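Local coordinates for polymerase X (Deinococcus radiodurans, PDB 2W9M), which probably extends DNA from deoxyribonucleoside triphosphates as a family X repair polymerase and also carries a zinc-binding PHP domain, at residues H15-T20 / A71-F76; R437-L442 / D473-A478. One frame throughout, in Å; residues are numbered along the deposited sequence.

Contact 1: H15-T20 / A71-F76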
loop_
_atom_site.group_PDB
_atom_site.type_symbol
_atom_site.label_atom_id
_atom_site.label_comp_id
_atom_site.label_asym_id
_atom_site.label_seq_id
_atom_site.Cartn_x
_atom_site.Cartn_y
_atom_site.Cartn_z
ATOM N N HIS A 15 6.123 30.124 8.304
ATOM C CA HIS A 15 5.257 28.977 8.565
ATOM C C HIS A 15 5.779 27.701 7.901
ATOM O O HIS A 15 5.760 26.625 8.498
ATOM C CB HIS A 15 3.833 29.263 8.090
ATOM C CG HIS A 15 2.786 28.513 8.849
ATOM N ND1 HIS A 15 2.918 27.182 9.184
ATOM C CD2 HIS A 15 1.587 28.906 9.339
ATOM C CE1 HIS A 15 1.849 26.790 9.851
ATOM N NE2 HIS A 15 1.024 27.816 9.957
ATOM N N ALA A 16 6.234 27.825 6.660
ATOM C CA ALA A 16 6.833 26.700 5.952
ATOM C C ALA A 16 8.095 26.233 6.668
ATOM O O ALA A 16 8.310 25.035 6.835
ATOM C CB ALA A 16 7.146 27.079 4.512
ATOM N N LEU A 17 8.923 27.184 7.091
ATOM C CA LEU A 17 10.138 26.864 7.841
ATOM C C LEU A 17 9.798 26.164 9.149
ATOM O O LEU A 17 10.496 25.242 9.563
ATOM C CB LEU A 17 10.961 28.127 8.120
ATOM C CG LEU A 17 11.632 28.787 6.911
ATOM C CD1 LEU A 17 12.294 30.101 7.297
ATOM C CD2 LEU A 17 12.640 27.843 6.279
ATOM N N GLU A 18 8.721 26.607 9.791
ATOM C CA GLU A 18 8.263 26.011 11.044
ATOM C C GLU A 18 7.587 24.658 10.842
ATOM O O GLU A 18 7.536 23.842 11.761
ATOM C CB GLU A 18 7.315 26.963 11.778
ATOM C CG GLU A 18 8.022 27.991 12.649
ATOM C CD GLU A 18 7.132 29.169 13.017
ATOM O OE1 GLU A 18 6.322 29.599 12.166
ATOM O OE2 GLU A 18 7.252 29.672 14.157
ATOM N N ARG A 19 7.065 24.421 9.641
ATOM C CA ARG A 19 6.401 23.155 9.347
ATOM C C ARG A 19 7.413 22.075 8.965
ATOM O O ARG A 19 7.134 20.883 9.097
ATOM C CB ARG A 19 5.356 23.326 8.240
ATOM C CG ARG A 19 4.385 22.153 8.123
ATOM C CD ARG A 19 3.291 22.417 7.097
ATOM N NE ARG A 19 2.503 23.610 7.407
ATOM C CZ ARG A 19 2.519 24.730 6.687
ATOM N NH1 ARG A 19 3.280 24.819 5.603
ATOM N NH2 ARG A 19 1.766 25.762 7.049
ATOM N N THR A 20 8.586 22.500 8.500
ATOM C CA THR A 20 9.658 21.582 8.119
ATOM C C THR A 20 10.386 21.016 9.337
ATOM O O THR A 20 10.808 19.858 9.339
ATOM C CB THR A 20 10.695 22.263 7.204
ATOM O OG1 THR A 20 10.025 23.019 6.187
ATOM C CG2 THR A 20 11.598 21.220 6.555
ATOM N N ALA A 71 18.664 29.897 -0.040
ATOM C CA ALA A 71 18.414 29.521 -1.426
ATOM C C ALA A 71 16.975 29.066 -1.656
ATOM O O ALA A 71 16.330 29.485 -2.618
ATOM C CB ALA A 71 19.393 28.444 -1.867
ATOM N N GLU A 72 16.481 28.206 -0.769
ATOM C CA GLU A 72 15.137 27.648 -0.896
ATOM C C GLU A 72 14.063 28.725 -0.792
ATOM O O GLU A 72 13.077 28.698 -1.528
ATOM C CB GLU A 72 14.901 26.584 0.176
ATOM C CG GLU A 72 15.921 25.459 0.170
ATOM C CD GLU A 72 16.107 24.838 1.543
ATOM O OE1 GLU A 72 15.581 25.400 2.527
ATOM O OE2 GLU A 72 16.786 23.794 1.637
ATOM N N LEU A 73 14.257 29.666 0.128
ATOM C CA LEU A 73 13.299 30.749 0.324
ATOM C C LEU A 73 13.127 31.569 -0.950
ATOM O O LEU A 73 12.006 31.816 -1.394
ATOM C CB LEU A 73 13.715 31.646 1.493
ATOM C CG LEU A 73 13.529 31.061 2.897
ATOM C CD1 LEU A 73 14.018 32.033 3.966
ATOM C CD2 LEU A 73 12.074 30.678 3.144
ATOM N N SER A 74 14.243 31.985 -1.541
ATOM C CA SER A 74 14.193 32.698 -2.810
ATOM C C SER A 74 13.395 31.906 -3.841
ATOM O O SER A 74 12.599 32.474 -4.590
ATOM C CB SER A 74 15.606 33.008 -3.320
ATOM O OG SER A 74 16.558 32.103 -2.785
ATOM N N ASP A 75 13.599 30.591 -3.867
ATOM C CA ASP A 75 12.843 29.719 -4.764
ATOM C C ASP A 75 11.381 29.613 -4.347
ATOM O O ASP A 75 10.502 29.423 -5.187
ATOM C CB ASP A 75 13.470 28.323 -4.845
ATOM C CG ASP A 75 14.204 28.090 -6.153
ATOM O OD1 ASP A 75 13.968 28.860 -7.109
ATOM O OD2 ASP A 75 15.007 27.134 -6.230
ATOM N N PHE A 76 11.126 29.729 -3.048
ATOM C CA PHE A 76 9.759 29.706 -2.546
ATOM C C PHE A 76 9.059 31.004 -2.943
ATOM O O PHE A 76 7.898 30.997 -3.359
ATOM C CB PHE A 76 9.738 29.489 -1.029
ATOM C CG PHE A 76 8.356 29.346 -0.454
ATOM C CD1 PHE A 76 7.277 29.045 -1.268
ATOM C CD2 PHE A 76 8.141 29.485 0.906
ATOM C CE1 PHE A 76 6.006 28.910 -0.741
ATOM C CE2 PHE A 76 6.875 29.349 1.441
ATOM C CZ PHE A 76 5.806 29.061 0.616
#
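Ala16 and Phe76 meet where the helices containing 15-20 and 71-76 come together: the methyl CB of Ala16 lies 3.8 Å from CE2 of the Phe76 ring, which it approaches obliquely. The ring reaches across because CG of Phe76 stands anti to the backbone N (chi1 -175°), carrying the phenyl group out toward the partner helix. The leucine pair touches at longer range, Leu17 CD1 to Leu73 CD2 4.2 Å, but buries more surface. The two leucine side chains cross at about a right angle, each presenting a single methyl branch to the other. No hydrogen bond joins the segments; the contact is apolar and buried. The two segments bury 142 Å² in all, and the CA atoms of Leu17 and Leu73 are 9.0 Å apart.

One turn on from Ala16, Thr20 turns its hydroxyl back on its own helix, OG1 donating to Ala16 O over 2.7 Å, while its side chain, like that of Ala16, touches Phe82.

Other parts of the helix-hairpin-helix region add to the packing. Phe82, just before helix 83-91, also touches Leu17 and meets the Phe76 ring with the planes at about 45°. Leu44 of helix 34-45 lies against both Leu17 and Leu73, so helix 34-45 packs against both helices, 10-26 and 67-79.

Contact 2: R437-L442 / D473-A478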
loop_
_atom_site.group_PDB
_atom_site.type_symbol
_atom_site.label_atom_id
_atom_site.label_comp_id
_atom_site.label_asym_id
_atom_site.label_seq_id
_atom_site.Cartn_x
_atom_site.Cartn_y
_atom_site.Cartn_z
ATOM N N ARG A 437 14.112 11.455 -19.498
ATOM C CA ARG A 437 15.130 11.509 -18.453
ATOM C C ARG A 437 14.832 10.525 -17.323
ATOM O O ARG A 437 15.738 9.895 -16.776
ATOM C CB ARG A 437 15.267 12.933 -17.909
ATOM C CG ARG A 437 16.504 13.666 -18.410
ATOM C CD ARG A 437 17.657 13.510 -17.425
ATOM N NE ARG A 437 17.796 14.681 -16.559
ATOM C CZ ARG A 437 18.258 14.644 -15.311
ATOM N NH1 ARG A 437 18.611 13.485 -14.769
ATOM N NH2 ARG A 437 18.356 15.764 -14.602
ATOM N N GLN A 438 13.553 10.394 -16.983
ATOM C CA GLN A 438 13.122 9.518 -15.903
ATOM C C GLN A 438 13.329 8.052 -16.275
ATOM O O GLN A 438 13.774 7.248 -15.454
ATOM C CB GLN A 438 11.649 9.769 -15.575
ATOM C CG GLN A 438 11.187 9.130 -14.275
ATOM C CD GLN A 438 11.595 9.932 -13.056
ATOM O OE1 GLN A 438 12.584 9.619 -12.396
ATOM N NE2 GLN A 438 10.838 10.982 -12.758
ATOM N N THR A 439 12.996 7.710 -17.515
ATOM C CA THR A 439 13.181 6.354 -18.011
ATOM C C THR A 439 14.655 5.948 -17.993
ATOM O O THR A 439 15.000 4.856 -17.535
ATOM C CB THR A 439 12.629 6.202 -19.440
ATOM O OG1 THR A 439 11.214 6.427 -19.428
ATOM C CG2 THR A 439 12.910 4.807 -19.980
ATOM N N GLU A 440 15.519 6.828 -18.496
ATOM C CA GLU A 440 16.955 6.568 -18.515
ATOM C C GLU A 440 17.478 6.363 -17.095
ATOM O O GLU A 440 18.330 5.513 -16.850
ATOM C CB GLU A 440 17.698 7.724 -19.189
ATOM C CG GLU A 440 19.197 7.512 -19.334
ATOM C CD GLU A 440 19.903 8.714 -19.946
ATOM O OE1 GLU A 440 20.987 9.087 -19.445
ATOM O OE2 GLU A 440 19.374 9.289 -20.925
ATOM N N ARG A 441 16.944 7.151 -16.167
ATOM C CA ARG A 441 17.316 7.076 -14.759
ATOM C C ARG A 441 17.067 5.685 -14.179
ATOM O O ARG A 441 17.950 5.092 -13.559
ATOM C CB ARG A 441 16.523 8.123 -13.973
ATOM C CG ARG A 441 16.612 8.019 -12.460
ATOM C CD ARG A 441 15.565 8.930 -11.828
ATOM N NE ARG A 441 15.877 9.311 -10.454
ATOM C CZ ARG A 441 15.053 10.008 -9.677
ATOM N NH1 ARG A 441 13.873 10.389 -10.143
ATOM N NH2 ARG A 441 15.403 10.327 -8.438
ATOM N N LEU A 442 15.865 5.165 -14.391
ATOM C CA LEU A 442 15.481 3.876 -13.826
ATOM C C LEU A 442 16.130 2.688 -14.541
ATOM O O LEU A 442 16.470 1.688 -13.902
ATOM C CB LEU A 442 13.953 3.743 -13.792
ATOM C CG LEU A 442 13.320 4.412 -12.567
ATOM C CD1 LEU A 442 12.037 5.126 -12.908
ATOM C CD2 LEU A 442 13.095 3.392 -11.467
ATOM N N ASP A 473 7.431 0.042 -19.898
ATOM C CA ASP A 473 7.860 -1.120 -20.681
ATOM C C ASP A 473 9.368 -1.149 -20.928
ATOM O O ASP A 473 9.991 -2.210 -20.878
ATOM C CB ASP A 473 7.099 -1.203 -22.009
ATOM C CG ASP A 473 5.717 -1.823 -21.853
ATOM O OD1 ASP A 473 5.045 -2.065 -22.883
ATOM O OD2 ASP A 473 5.304 -2.077 -20.699
ATOM N N ALA A 474 9.949 0.015 -21.201
ATOM C CA ALA A 474 11.396 0.118 -21.354
ATOM C C ALA A 474 12.099 -0.272 -20.057
ATOM O O ALA A 474 13.062 -1.044 -20.069
ATOM C CB ALA A 474 11.786 1.528 -21.764
ATOM N N VAL A 475 11.610 0.262 -18.938
ATOM C CA VAL A 475 12.213 -0.013 -17.636
ATOM C C VAL A 475 12.106 -1.491 -17.275
ATOM O O VAL A 475 13.087 -2.106 -16.860
ATOM C CB VAL A 475 11.580 0.828 -16.512
ATOM C CG1 VAL A 475 12.182 0.446 -15.171
ATOM C CG2 VAL A 475 11.782 2.307 -16.780
ATOM N N LEU A 476 10.913 -2.055 -17.443
ATOM C CA LEU A 476 10.687 -3.468 -17.158
ATOM C C LEU A 476 11.562 -4.358 -18.036
ATOM O O LEU A 476 12.052 -5.394 -17.589
ATOM C CB LEU A 476 9.209 -3.828 -17.326
ATOM C CG LEU A 476 8.247 -3.218 -16.309
ATOM C CD1 LEU A 476 6.852 -3.807 -16.456
ATOM C CD2 LEU A 476 8.765 -3.433 -14.898
ATOM N N GLY A 477 11.755 -3.950 -19.286
ATOM C CA GLY A 477 12.642 -4.661 -20.189
ATOM C C GLY A 477 14.053 -4.690 -19.631
ATOM O O GLY A 477 14.732 -5.717 -19.680
ATOM N N ALA A 478 14.488 -3.557 -19.087
ATOM C CA ALA A 478 15.804 -3.461 -18.469
ATOM C C ALA A 478 15.909 -4.369 -17.243
ATOM O O ALA A 478 16.981 -4.895 -16.941
ATOM C CB ALA A 478 16.115 -2.030 -18.108
#
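The helical segments 437-442 and 473-478 run nearly parallel, with 11° between their N-to-C directions and 9.2 Å between their axes at closest approach. They draw together most closely at Leu442 and Val475, whose CA atoms are 6.3 Å apart.

Val475 buries the largest share of the contact. Both its methyls rest against CB of Leu442, CG1 and CG2 each 4.0 Å from it, so the valine meets the base of the leucine side chain and not its branched end. With chi1 at 177° both methyls face helix 435-446, and CG2 also comes within 4.2 Å of Thr439 O. Beside this pair, CG2 of Thr439 touches CB of Ala474 at 3.9 Å. The threonine thus offers its methyl to the neighbouring helix, while its OG1 is engaged with Ala435 O and with Asp471 N, just ahead of helix 472-482.

Elsewhere on helix 435-446, Arg441 NH1 donates to Gln438 OE1 in the carbonyl plane, on a lone pair, with an N-H...O angle of 159°. Further bonds from Arg441 to Ile404 O, Leu405 O and Ser429 O fasten this helix to the loops following strands 396-403 and 422-426.

Each helix leads into a strand of one seven-stranded parallel sheet, here 453-454 and 485-489. The zinc ligand His456 follows the first, its side chain about 8 Å from that of Leu442. Such units, with zinc ligands at strand ends, are consistent with the (beta/alpha)7 barrel-like fold of PHP domains.

In the fold
From the N terminus, contact 1 forms first: helix 10-26 is rejoined by helix 67-79, closing a loop that includes helix 34-45 and bringing the two helices together within the helix-hairpin-helix region. The chain then runs through the mixed sheet and the small three-stranded sheet before entering the seven-stranded parallel sheet. There contact 2 closes a shorter loop, from helix 435-446 through strand 453-454 to helix 472-482, and so ties successive helices beside that sheet. The two loops are in series, neither enclosing nor crossing the other. Their centres lie 33 Å apart and their nearest atoms about 15 Å, so each lies within its own part of the fold, and the two do not touch.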